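Local coordinates for protein beta-Ala-His dipeptidase (PDB 3DLJ) that hydrolyses carnosine, anserine and other Xaa-His dipeptides as a secreted, zinc-dependent metallopeptidase of the M20 family, at residues L149-A154 with A475-E480; Y201-D206 with V444-G449; D206-S211 with V451-H456; P215-G220 with A407-I412; H394-N399 with P430-F435. One frame throughout, in Å; residues are numbered along the deposited sequence.

Contact 1 (L149-A154 with A475-E480)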
# COMPACT_ATOMS: atom_id res chain seq x y z
N LEU A 149 3.48 13.40 6.12
CA LEU A 149 3.62 14.55 7.03
C LEU A 149 4.80 14.41 7.95
O LEU A 149 5.41 15.40 8.29
CB LEU A 149 2.34 14.80 7.82
CG LEU A 149 1.31 15.66 7.07
CD1 LEU A 149 -0.05 15.69 7.79
CD2 LEU A 149 1.85 17.10 6.87
N ALA A 150 5.11 13.18 8.37
CA ALA A 150 6.27 12.92 9.20
C ALA A 150 7.57 13.34 8.50
O ALA A 150 8.45 13.95 9.13
CB ALA A 150 6.33 11.46 9.60
N TRP A 151 7.66 13.03 7.21
CA TRP A 151 8.75 13.46 6.32
C TRP A 151 8.78 14.97 6.17
O TRP A 151 9.84 15.59 6.35
CB TRP A 151 8.62 12.80 4.92
CG TRP A 151 9.74 13.13 3.96
CD1 TRP A 151 9.78 14.18 3.08
CD2 TRP A 151 10.97 12.40 3.75
NE1 TRP A 151 10.96 14.17 2.36
CE2 TRP A 151 11.70 13.08 2.74
CE3 TRP A 151 11.52 11.23 4.31
CZ2 TRP A 151 12.95 12.63 2.28
CZ3 TRP A 151 12.78 10.79 3.85
CH2 TRP A 151 13.47 11.49 2.85
N ILE A 152 7.62 15.55 5.85
CA ILE A 152 7.50 17.01 5.71
C ILE A 152 7.81 17.75 7.03
O ILE A 152 8.47 18.79 7.03
CB ILE A 152 6.11 17.44 5.14
CG1 ILE A 152 6.04 17.16 3.63
CG2 ILE A 152 5.82 18.93 5.45
CD1 ILE A 152 4.61 17.20 3.03
N ASN A 153 7.31 17.21 8.14
CA ASN A 153 7.54 17.80 9.45
C ASN A 153 9.03 17.76 9.83
O ASN A 153 9.54 18.74 10.33
CB ASN A 153 6.66 17.15 10.53
CG ASN A 153 5.15 17.45 10.33
OD1 ASN A 153 4.79 18.39 9.67
ND2 ASN A 153 4.29 16.63 10.93
N ALA A 154 9.72 16.63 9.60
CA ALA A 154 11.18 16.56 9.74
C ALA A 154 11.93 17.71 9.02
O ALA A 154 12.79 18.37 9.61
CB ALA A 154 11.73 15.18 9.29
N ALA A 475 14.57 12.76 10.13
CA ALA A 475 15.62 13.77 10.45
C ALA A 475 17.05 13.16 10.50
O ALA A 475 17.98 13.65 9.82
CB ALA A 475 15.28 14.48 11.75
N ALA A 476 17.22 12.09 11.28
CA ALA A 476 18.50 11.37 11.34
C ALA A 476 18.97 10.87 9.95
O ALA A 476 20.17 10.90 9.63
CB ALA A 476 18.39 10.19 12.32
N PHE A 477 18.00 10.43 9.14
CA PHE A 477 18.23 9.83 7.84
C PHE A 477 18.80 10.83 6.84
O PHE A 477 19.73 10.51 6.10
CB PHE A 477 16.93 9.18 7.34
CG PHE A 477 17.04 8.53 5.99
CD1 PHE A 477 17.77 7.35 5.82
CD2 PHE A 477 16.39 9.08 4.89
CE1 PHE A 477 17.84 6.72 4.57
CE2 PHE A 477 16.48 8.46 3.64
CZ PHE A 477 17.21 7.28 3.48
N PHE A 478 18.25 12.06 6.84
CA PHE A 478 18.80 13.15 6.02
C PHE A 478 20.31 13.22 6.21
O PHE A 478 21.07 13.33 5.23
CB PHE A 478 18.21 14.52 6.38
CG PHE A 478 16.72 14.63 6.17
CD1 PHE A 478 16.00 15.64 6.82
CD2 PHE A 478 16.04 13.74 5.37
CE1 PHE A 478 14.63 15.76 6.66
CE2 PHE A 478 14.66 13.85 5.21
CZ PHE A 478 13.96 14.87 5.85
N LEU A 479 20.72 13.16 7.47
CA LEU A 479 22.10 13.30 7.88
C LEU A 479 22.94 12.09 7.41
O LEU A 479 24.06 12.26 6.94
CB LEU A 479 22.19 13.51 9.39
CG LEU A 479 23.52 13.96 10.01
CD1 LEU A 479 23.94 15.35 9.52
CD2 LEU A 479 23.42 13.95 11.54
N GLU A 480 22.36 10.90 7.49
CA GLU A 480 23.05 9.69 7.07
C GLU A 480 23.29 9.61 5.56
O GLU A 480 24.35 9.18 5.11
CB GLU A 480 22.32 8.45 7.58
CG GLU A 480 22.39 8.27 9.10
CD GLU A 480 23.77 7.84 9.58
OE1 GLU A 480 24.66 7.54 8.75
OE2 GLU A 480 23.96 7.78 10.81
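Trp151 of helix 141-160 and Phe478 of helix 464-482 meet where two helices share one face of the central mixed sheet of this M20 peptidase. The short axes pass 10.4 Å apart and cross at -66°, so the helices touch over a limited patch. Its centre is a T-shaped (edge-to-face) pair. Phe478 brings the edge at CE2 down on the six-membered ring of Trp151, 3.5 Å from CH2 and displaced toward the rim of that face; the planes stand at 81° and the ring centroids lie 5.0 Å apart. The indole reaches this place because its CG is anti to the backbone N (chi1 -177°), which extends the benzo ring toward helix 464-482. Phe477 approaches the same ring obliquely, its CD2 4.1 Å from Trp151 CZ3. One turn further on, Ala154 meets the other helix with its methyl: CB sits 3.8 Å from Ala475 N and 4.0 Å from Phe478 CE1. With an alanine here instead of Trp151, the edge of Phe478 would probably lose the face it rests on, opening a gap between the two helices and the strands beneath. Phe107 stacks on the indole and Phe474 adds a second edge-to-face pair. Such an aromatic cluster, wedged between helices and sheet, is hydrophobic core packing typical of an alpha/beta domain.

Contact 2 (Y201-D206 with V444-G449). With ZN (zinc ion), chain D.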
# COMPACT_ATOMS: atom_id res chain seq x y z
N TYR A 201 19.13 8.73 -4.28
CA TYR A 201 18.29 7.66 -3.76
C TYR A 201 16.80 8.08 -3.70
O TYR A 201 16.50 9.28 -3.64
CB TYR A 201 18.79 7.22 -2.38
N ILE A 202 15.89 7.10 -3.75
CA ILE A 202 14.44 7.35 -3.61
C ILE A 202 13.89 6.63 -2.38
O ILE A 202 14.22 5.48 -2.14
CB ILE A 202 13.64 6.91 -4.88
CG1 ILE A 202 14.08 7.74 -6.11
CG2 ILE A 202 12.11 6.99 -4.65
CD1 ILE A 202 13.68 7.14 -7.46
N VAL A 203 13.06 7.33 -1.60
CA VAL A 203 12.46 6.80 -0.38
C VAL A 203 10.94 6.69 -0.52
O VAL A 203 10.28 7.56 -1.10
CB VAL A 203 12.78 7.70 0.86
CG1 VAL A 203 12.06 7.19 2.13
CG2 VAL A 203 14.26 7.78 1.10
N ILE A 204 10.40 5.58 -0.01
CA ILE A 204 8.96 5.37 0.11
C ILE A 204 8.71 4.95 1.55
O ILE A 204 9.44 4.12 2.10
CB ILE A 204 8.43 4.26 -0.86
CG1 ILE A 204 8.73 4.61 -2.34
CG2 ILE A 204 6.89 3.97 -0.63
CD1 ILE A 204 8.37 3.48 -3.34
N SER A 205 7.70 5.53 2.17
CA SER A 205 7.30 5.16 3.51
C SER A 205 5.81 4.85 3.51
O SER A 205 4.98 5.69 3.86
CB SER A 205 7.63 6.30 4.49
OG SER A 205 7.47 5.90 5.84
N ASP A 206 5.45 3.64 3.11
CA ASP A 206 4.04 3.29 3.01
C ASP A 206 3.83 1.83 3.29
O ASP A 206 3.27 1.08 2.47
CB ASP A 206 3.51 3.67 1.63
CG ASP A 206 1.97 3.71 1.56
OD1 ASP A 206 1.31 3.56 2.63
OD2 ASP A 206 1.44 3.87 0.43
N VAL A 444 14.39 2.76 -1.26
CA VAL A 444 14.42 2.23 0.11
C VAL A 444 13.05 2.36 0.78
O VAL A 444 12.46 3.44 0.83
CB VAL A 444 15.54 2.91 0.98
CG1 VAL A 444 15.42 4.43 0.93
CG2 VAL A 444 15.51 2.42 2.42
N LEU A 445 12.55 1.25 1.30
CA LEU A 445 11.27 1.29 2.00
C LEU A 445 11.44 1.41 3.51
O LEU A 445 11.91 0.49 4.17
CB LEU A 445 10.39 0.08 1.65
CG LEU A 445 10.17 -0.27 0.18
CD1 LEU A 445 9.40 -1.55 0.12
CD2 LEU A 445 9.44 0.83 -0.56
N ILE A 446 11.05 2.57 4.04
CA ILE A 446 11.12 2.82 5.48
C ILE A 446 9.71 2.84 6.08
O ILE A 446 9.02 3.85 6.02
CB ILE A 446 11.88 4.15 5.80
CG1 ILE A 446 13.19 4.21 4.98
CG2 ILE A 446 12.15 4.25 7.29
CD1 ILE A 446 14.01 5.50 5.15
N PRO A 447 9.29 1.71 6.67
CA PRO A 447 7.96 1.62 7.25
C PRO A 447 7.86 2.49 8.51
O PRO A 447 8.78 2.47 9.32
CB PRO A 447 7.83 0.12 7.58
CG PRO A 447 9.25 -0.40 7.71
CD PRO A 447 10.09 0.48 6.83
N LEU A 448 6.78 3.26 8.64
CA LEU A 448 6.47 3.98 9.89
C LEU A 448 5.30 3.35 10.64
O LEU A 448 5.15 3.55 11.86
CB LEU A 448 6.17 5.48 9.66
CG LEU A 448 7.28 6.47 9.29
CD1 LEU A 448 6.88 7.90 9.71
CD2 LEU A 448 8.56 6.08 9.92
N GLY A 449 4.49 2.58 9.93
CA GLY A 449 3.30 1.98 10.52
C GLY A 449 3.53 0.79 11.43
O GLY A 449 4.50 0.05 11.27
ZN ZN D . -0.41 3.93 0.38
O HOH W 1 5.12 3.93 6.47
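Ser205 meets Ile446 from its first side-chain atom: CB lies 3.2 Å from Ile446 O. One bond further, OG donates to that same carbonyl at 2.6 Å, almost in line with C=O (angle at the oxygen 177°). OG is directed there by being anti to the backbone N (chi1 -171°), and it also rests against Leu448 CG. A water donates to OG at 3.1 Å and accepts from Leu448 N, so the hydroxyl gives one bond, takes another, and ties a buried peptide N-H into the junction. A valine in its place would probably leave Ile446 O without this donor and the water without one of its anchors. Upstream, the segments run as neighbouring parallel strands of the mixed sheet, 201-204 lying between 104-110 and 444-445. Ile202 O takes Val444 N, Val444 O takes Ile204 N at 3.1 Å, and Ile204 O takes Ile446 N, the alternation by which one parallel strand straddles its neighbour. Side chains pair by face. Val203 and Val444 lie side by side, CG2 to CG1 3.5 Å, on the face covered by Trp151 and Phe477, and Ile446 CD1 crosses to Val203 CG1 at an oblique angle. On the reverse face Leu445 CD2 nestles against Ile204 CB at 3.6 Å, touching its CG2 and CD1 as well. Where strand 201-204 has ended, Asp206 turns away from residues 444-449 and carries its carboxylate to a zinc ion.

Contact 3 (D206-S211 with V451-H456). With ZN (zinc ion), chain D; ZN (zinc ion), chain C.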
# COMPACT_ATOMS: atom_id res chain seq x y z
N ASP A 206 5.45 3.64 3.11
CA ASP A 206 4.04 3.29 3.01
C ASP A 206 3.83 1.83 3.29
O ASP A 206 3.27 1.08 2.47
CB ASP A 206 3.51 3.67 1.63
CG ASP A 206 1.97 3.71 1.56
OD1 ASP A 206 1.31 3.56 2.63
OD2 ASP A 206 1.44 3.87 0.43
N ASN A 207 4.31 1.40 4.45
CA ASN A 207 4.28 -0.00 4.83
C ASN A 207 4.49 -0.15 6.32
O ASN A 207 4.79 0.84 7.01
CB ASN A 207 5.26 -0.85 4.01
CG ASN A 207 6.66 -0.27 3.97
OD1 ASN A 207 6.91 0.86 3.51
ND2 ASN A 207 7.60 -1.07 4.42
N LEU A 208 4.30 -1.36 6.83
CA LEU A 208 4.20 -1.60 8.25
C LEU A 208 5.34 -2.47 8.81
O LEU A 208 5.93 -3.28 8.09
CB LEU A 208 2.86 -2.27 8.55
CG LEU A 208 1.58 -1.68 7.94
CD1 LEU A 208 0.40 -2.45 8.46
CD2 LEU A 208 1.44 -0.19 8.21
N TRP A 209 5.62 -2.29 10.10
CA TRP A 209 6.48 -3.21 10.84
C TRP A 209 5.71 -4.51 11.03
O TRP A 209 4.54 -4.59 10.70
CB TRP A 209 6.89 -2.65 12.20
CG TRP A 209 7.55 -1.29 12.20
CD1 TRP A 209 8.19 -0.67 11.17
CD2 TRP A 209 7.61 -0.38 13.30
NE1 TRP A 209 8.64 0.57 11.56
CE2 TRP A 209 8.29 0.77 12.86
CE3 TRP A 209 7.13 -0.43 14.62
CZ2 TRP A 209 8.53 1.87 13.70
CZ3 TRP A 209 7.37 0.67 15.46
CH2 TRP A 209 8.06 1.81 14.99
N ILE A 210 6.38 -5.54 11.55
CA ILE A 210 5.71 -6.82 11.79
C ILE A 210 5.59 -7.08 13.30
O ILE A 210 4.72 -7.82 13.75
CB ILE A 210 6.39 -8.00 10.99
CG1 ILE A 210 5.47 -9.24 10.92
CG2 ILE A 210 7.80 -8.33 11.53
CD1 ILE A 210 4.44 -9.23 9.74
N SER A 211 6.44 -6.45 14.09
CA SER A 211 6.44 -6.64 15.55
C SER A 211 6.52 -5.30 16.25
O SER A 211 6.82 -4.29 15.60
CB SER A 211 7.60 -7.55 15.99
N VAL A 451 2.14 -2.93 12.84
CA VAL A 451 1.54 -4.13 12.25
C VAL A 451 0.02 -4.09 12.31
O VAL A 451 -0.67 -4.61 11.41
CB VAL A 451 2.12 -5.41 12.97
CG1 VAL A 451 1.65 -5.51 14.43
CG2 VAL A 451 1.83 -6.68 12.18
N ASP A 452 -0.52 -3.43 13.34
CA ASP A 452 -1.96 -3.40 13.55
C ASP A 452 -2.67 -2.08 13.15
O ASP A 452 -3.77 -1.77 13.63
CB ASP A 452 -2.28 -3.78 14.99
CG ASP A 452 -1.77 -2.75 16.01
OD1 ASP A 452 -0.93 -1.90 15.67
OD2 ASP A 452 -2.23 -2.81 17.16
N ASP A 453 -2.05 -1.32 12.26
CA ASP A 453 -2.57 -0.01 11.85
C ASP A 453 -3.87 -0.09 11.08
O ASP A 453 -4.63 0.86 11.09
CB ASP A 453 -1.52 0.77 11.05
CG ASP A 453 -0.50 1.51 11.96
OD1 ASP A 453 -0.54 1.38 13.18
OD2 ASP A 453 0.36 2.24 11.45
N GLY A 454 -4.14 -1.22 10.43
CA GLY A 454 -5.41 -1.46 9.74
C GLY A 454 -5.62 -0.64 8.49
O GLY A 454 -6.73 -0.17 8.23
N GLU A 455 -4.58 -0.47 7.68
CA GLU A 455 -4.74 0.21 6.39
C GLU A 455 -5.77 -0.52 5.47
O GLU A 455 -5.83 -1.76 5.45
CB GLU A 455 -3.38 0.42 5.70
CG GLU A 455 -2.72 -0.80 5.01
CD GLU A 455 -2.33 -1.94 5.96
OE1 GLU A 455 -2.45 -1.80 7.20
OE2 GLU A 455 -1.90 -2.99 5.45
N HIS A 456 -6.57 0.28 4.74
CA HIS A 456 -7.64 -0.21 3.84
C HIS A 456 -8.77 -0.92 4.60
O HIS A 456 -9.47 -1.76 4.01
CB HIS A 456 -7.08 -1.20 2.81
CG HIS A 456 -6.08 -0.61 1.86
ND1 HIS A 456 -5.88 -1.12 0.59
CD2 HIS A 456 -5.22 0.43 2.00
CE1 HIS A 456 -4.95 -0.40 -0.02
NE2 HIS A 456 -4.53 0.54 0.82
ZN ZN D . -0.41 3.93 0.38
ZN ZN C . -3.33 2.06 0.22
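Asp453 OD2, beside Leu208 CD2 at 4.2 Å, is gripped by Thr142 OG1 and, more weakly, by Ala450 N, while Lys461 forms a salt bridge with OD1. The carboxylate is thereby fixed as one wall for the leucine. Leu208 enters between two acids: its CD1 meets Glu455 OE1 at 3.2 Å, the two side chains arriving from opposite directions. Glu455 reaches that methyl by bending at chi2 (-64°). This is van der Waals packing of a branched apolar tip on carboxylate oxygens, with the apolar methyls of Leu208 lying between the two carboxylates. The paired loops belong to the two-zinc centre of the M20 peptidases and supply one ligand to each metal. Asp206 OD2 binds one zinc ion at 1.9 Å, whereas its OD1 stays 2.9 Å away, so a single oxygen carries the bond. His456 NE2 binds the other zinc ion at 2.0 Å. Asp143 bridges the two metals; His110 completes the protein ligands of the first and Glu178 those of the second. At the far end of the contact, Val451 lodges against two carbonyl oxygens: its CA is 3.4 Å from Trp209 O, and its CG2 is 3.5 Å from Ile210 O. With CG2 anti to the backbone N, that methyl also faces Ile210 CD1, though only at 4.4 Å. The indole of Trp209 leads away from Val451, its NE1 hydrogen-bonded to Pro447 O.

Contact 4 (P215-G220 with A407-I412)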
# COMPACT_ATOMS: atom_id res chain seq x y z
N PRO A 215 11.71 -2.14 15.10
CA PRO A 215 11.46 -1.41 13.87
C PRO A 215 12.00 -2.19 12.69
O PRO A 215 12.69 -3.20 12.87
CB PRO A 215 12.25 -0.10 14.06
CG PRO A 215 12.61 -0.06 15.53
CD PRO A 215 12.75 -1.49 15.92
N ALA A 216 11.70 -1.74 11.48
CA ALA A 216 12.04 -2.55 10.33
C ALA A 216 12.52 -1.70 9.18
O ALA A 216 12.27 -0.48 9.14
CB ALA A 216 10.84 -3.37 9.90
N ILE A 217 13.24 -2.36 8.27
CA ILE A 217 13.46 -1.86 6.93
C ILE A 217 13.01 -2.95 5.96
O ILE A 217 13.30 -4.13 6.17
CB ILE A 217 14.96 -1.48 6.66
CG1 ILE A 217 15.35 -0.24 7.45
CG2 ILE A 217 15.18 -1.14 5.20
CD1 ILE A 217 16.82 -0.24 7.88
N THR A 218 12.30 -2.55 4.90
CA THR A 218 11.65 -3.49 3.99
C THR A 218 12.36 -3.49 2.64
O THR A 218 12.56 -2.43 2.04
CB THR A 218 10.15 -3.13 3.86
OG1 THR A 218 9.57 -3.05 5.18
CG2 THR A 218 9.38 -4.16 2.99
N TYR A 219 12.76 -4.67 2.18
CA TYR A 219 13.60 -4.78 0.98
C TYR A 219 13.03 -5.69 -0.10
O TYR A 219 13.67 -5.89 -1.14
CB TYR A 219 15.01 -5.27 1.35
CG TYR A 219 15.07 -6.71 1.82
CD1 TYR A 219 15.31 -7.76 0.90
CD2 TYR A 219 14.93 -7.03 3.17
CE1 TYR A 219 15.37 -9.08 1.33
CE2 TYR A 219 15.00 -8.34 3.60
CZ TYR A 219 15.22 -9.36 2.68
OH TYR A 219 15.29 -10.66 3.12
N GLY A 220 11.85 -6.24 0.15
CA GLY A 220 11.17 -7.05 -0.85
C GLY A 220 9.68 -7.05 -0.69
O GLY A 220 9.18 -6.97 0.43
N ALA A 407 22.13 3.78 5.30
CA ALA A 407 21.70 5.04 5.89
C ALA A 407 20.48 4.86 6.78
O ALA A 407 20.43 5.39 7.89
CB ALA A 407 21.42 6.08 4.79
N ALA A 408 19.49 4.11 6.27
CA ALA A 408 18.25 3.80 6.99
C ALA A 408 18.50 3.01 8.28
O ALA A 408 17.94 3.35 9.33
CB ALA A 408 17.27 3.05 6.06
N LYS A 409 19.34 1.97 8.20
CA LYS A 409 19.76 1.13 9.35
C LYS A 409 20.36 1.97 10.48
O LYS A 409 19.93 1.86 11.64
CB LYS A 409 20.79 0.09 8.91
CG LYS A 409 20.30 -0.91 7.88
CD LYS A 409 21.47 -1.64 7.24
CE LYS A 409 21.07 -3.04 6.76
NZ LYS A 409 22.20 -3.73 6.06
N ARG A 410 21.35 2.78 10.12
CA ARG A 410 21.94 3.76 11.03
C ARG A 410 20.94 4.77 11.61
O ARG A 410 20.95 5.01 12.82
CB ARG A 410 23.10 4.50 10.35
CG ARG A 410 24.31 3.62 10.00
N ALA A 411 20.07 5.34 10.78
CA ALA A 411 19.06 6.27 11.29
C ALA A 411 18.15 5.59 12.31
O ALA A 411 17.79 6.21 13.32
CB ALA A 411 18.24 6.88 10.15
N ILE A 412 17.79 4.33 12.05
CA ILE A 412 16.92 3.55 12.95
C ILE A 412 17.58 3.29 14.27
O ILE A 412 16.97 3.50 15.32
CB ILE A 412 16.38 2.23 12.30
CG1 ILE A 412 15.32 2.55 11.25
CG2 ILE A 412 15.79 1.28 13.37
CD1 ILE A 412 14.65 1.34 10.66
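Ile217 and Ile412 make the dense half of this contact, sliding past each other in opposite directions. Ile412 CD1 slots over the strand, 3.4 Å from Ala216 O and 3.6 Å from Ile217 CG1, so one methyl covers both a carbonyl oxygen and a side chain. In return Ile217 CD1 presses on the helix backbone, 3.4 Å from Lys409 N, with Ala408 CB close by at 3.8 Å. The small side chain of Ala408 is consistent with so close an approach; the methyl is swung there by a chi2 of 148°, some 30° short of fully extended. Packing is looser at the Pro215 end, which meets Ile412 through a single methyl, CG2, 3.9 Å from Pro215 CB. At the partly exposed side, Lys409 crosses Ile217 at about a right angle; its CG still touches closely, 3.5 Å from Ile217 CD1, while the rest of the lysine runs on extended. The side chains meet by van der Waals packing, methyls lying against Ala216 O and Lys409 N. Around this patch, Phe477 and Leu473 of helix 464-482 pack against Ala407 and Ile412 respectively, and Pro420 touches both isoleucines. Strand 216-220 and helix 407-412 run nearly antiparallel, their directions 166° apart with axes 9.2 Å from each other, the geometry of a helix laid along a sheet strand in alpha/beta layer packing.

Contact 5 (H394-N399 with P430-F435)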
# COMPACT_ATOMS: atom_id res chain seq x y z
N HIS A 394 4.76 -8.10 -11.14
CA HIS A 394 5.84 -8.93 -10.65
C HIS A 394 6.30 -8.47 -9.26
O HIS A 394 6.09 -7.31 -8.89
CB HIS A 394 7.01 -8.93 -11.65
CG HIS A 394 6.75 -9.76 -12.87
ND1 HIS A 394 6.86 -11.13 -12.87
CD2 HIS A 394 6.37 -9.40 -14.12
CE1 HIS A 394 6.57 -11.59 -14.08
NE2 HIS A 394 6.27 -10.56 -14.86
N PRO A 395 6.90 -9.38 -8.48
CA PRO A 395 7.47 -8.99 -7.19
C PRO A 395 8.72 -8.11 -7.33
O PRO A 395 9.34 -8.06 -8.40
CB PRO A 395 7.82 -10.32 -6.53
CG PRO A 395 7.86 -11.29 -7.59
CD PRO A 395 7.03 -10.83 -8.72
N TRP A 396 9.06 -7.43 -6.26
CA TRP A 396 10.17 -6.52 -6.26
C TRP A 396 11.08 -6.89 -5.10
O TRP A 396 10.62 -7.29 -4.03
CB TRP A 396 9.66 -5.09 -6.14
CG TRP A 396 10.72 -4.03 -5.80
CD1 TRP A 396 11.43 -3.25 -6.69
CD2 TRP A 396 11.15 -3.62 -4.50
NE1 TRP A 396 12.27 -2.40 -6.01
CE2 TRP A 396 12.12 -2.61 -4.67
CE3 TRP A 396 10.80 -4.02 -3.20
CZ2 TRP A 396 12.76 -1.99 -3.57
CZ3 TRP A 396 11.43 -3.40 -2.12
CH2 TRP A 396 12.39 -2.40 -2.31
N ILE A 397 12.39 -6.77 -5.36
CA ILE A 397 13.44 -6.98 -4.37
C ILE A 397 14.50 -5.89 -4.52
O ILE A 397 14.92 -5.57 -5.64
CB ILE A 397 14.13 -8.35 -4.56
CG1 ILE A 397 14.94 -8.74 -3.32
CG2 ILE A 397 14.99 -8.37 -5.84
CD1 ILE A 397 14.16 -9.59 -2.32
N ALA A 398 14.91 -5.31 -3.39
CA ALA A 398 16.05 -4.39 -3.39
C ALA A 398 17.32 -5.15 -3.04
O ALA A 398 17.27 -6.27 -2.52
CB ALA A 398 15.82 -3.26 -2.40
N ASN A 399 18.46 -4.55 -3.37
CA ASN A 399 19.74 -5.03 -2.88
C ASN A 399 19.92 -4.47 -1.47
O ASN A 399 20.11 -3.25 -1.29
CB ASN A 399 20.88 -4.60 -3.80
N PRO A 430 3.64 -1.23 -6.11
CA PRO A 430 3.83 -1.15 -7.55
C PRO A 430 4.78 -0.04 -7.89
O PRO A 430 5.55 -0.15 -8.84
CB PRO A 430 2.44 -0.78 -8.06
CG PRO A 430 1.50 -1.24 -7.04
CD PRO A 430 2.21 -1.15 -5.74
N ILE A 431 4.71 1.05 -7.10
CA ILE A 431 5.54 2.24 -7.31
C ILE A 431 7.02 1.93 -7.17
O ILE A 431 7.84 2.48 -7.90
CB ILE A 431 5.09 3.39 -6.36
CG1 ILE A 431 3.75 4.00 -6.85
CG2 ILE A 431 6.17 4.45 -6.19
CD1 ILE A 431 3.85 4.81 -8.14
N ALA A 432 7.34 1.01 -6.27
CA ALA A 432 8.72 0.57 -6.07
C ALA A 432 9.29 -0.04 -7.35
O ALA A 432 10.38 0.32 -7.79
CB ALA A 432 8.79 -0.41 -4.91
N LYS A 433 8.51 -0.94 -7.96
CA LYS A 433 8.82 -1.58 -9.23
C LYS A 433 8.96 -0.55 -10.36
O LYS A 433 9.94 -0.55 -11.10
CB LYS A 433 7.71 -2.61 -9.55
CG LYS A 433 8.04 -3.66 -10.61
CD LYS A 433 9.24 -4.50 -10.20
CE LYS A 433 9.18 -5.86 -10.82
NZ LYS A 433 10.50 -6.54 -10.62
N MET A 434 7.98 0.36 -10.47
CA MET A 434 8.01 1.44 -11.46
C MET A 434 9.27 2.33 -11.43
O MET A 434 9.86 2.59 -12.48
CB MET A 434 6.76 2.31 -11.33
CG MET A 434 6.70 3.47 -12.31
SD MET A 434 5.43 4.63 -11.80
CE MET A 434 3.98 3.54 -11.71
N PHE A 435 9.67 2.80 -10.25
CA PHE A 435 10.94 3.55 -10.14
C PHE A 435 12.15 2.71 -10.55
O PHE A 435 13.12 3.24 -11.08
CB PHE A 435 11.15 4.17 -8.74
CG PHE A 435 10.33 5.40 -8.48
CD1 PHE A 435 10.49 6.54 -9.26
CD2 PHE A 435 9.40 5.43 -7.44
CE1 PHE A 435 9.73 7.68 -9.02
CE2 PHE A 435 8.64 6.57 -7.18
CZ PHE A 435 8.80 7.70 -7.98
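Trp396 and Lys433 bring their CA atoms to 5.9 Å where the end of strand 384-397 passes the opening turns of helix 430-438. The lysine starts with CG anti to the backbone N (chi1 -163°) and then bends at chi2, which folds its chain back along the strand. CD passes Trp396 CB at 4.1 Å, CE lies 3.9 Å from His394 CB, and NZ donates to Pro395 O at 2.9 Å. NZ approaches that oxygen at a C=O...N angle of 151°, tilted from the carbonyl plane. The helix's other contribution is Ala432, whose CB stands over the five-membered ring of Trp396 in a CH-pi contact, 4.0 Å from the centroid and only 8° from the ring normal. Against the opposite face, toward the rim, comes Ala398 N, 3.9 Å above the plane, so the indole is held between a helix methyl and a backbone N just past the end of its strand. Tyr405, Thr221 and Val443 pack on the same tryptophan, placing it in the interior between helices and sheet. His394, by contrast, is exposed and turns its imidazole away, its ND1 remote from the ammonium group. The chemistry divides the contact into a buried apolar part, Ala432 on Trp396, and a partly exposed polar part at Lys433, whose charge is probably eased by the carbonyl dipole of Pro395.

In the fold
Contact 2 is the hub. It shares Asp206, which binds a zinc ion, with contact 3, and a probable hydrogen bond from Trp209 N to Gly449 O (2.8 Å) ties them together. Contact 1 backs its strands, Phe477 CE2 lying 3.4 Å from Val203 CG2, yet the side chain of Trp151 remains about 13 Å from a zinc ion. On the other face, helix 430-438 of contact 5 meets Ile204 through Ile431; the side chain of Ala432 is about 11 Å from zinc. Contact 4, away from the metal site, joins contact 2 by a probable Thr218 N to Leu445 O hydrogen bond (3.2 Å) and probably bonds to contact 5 through Tyr219 O and Ala398 N (2.6 Å).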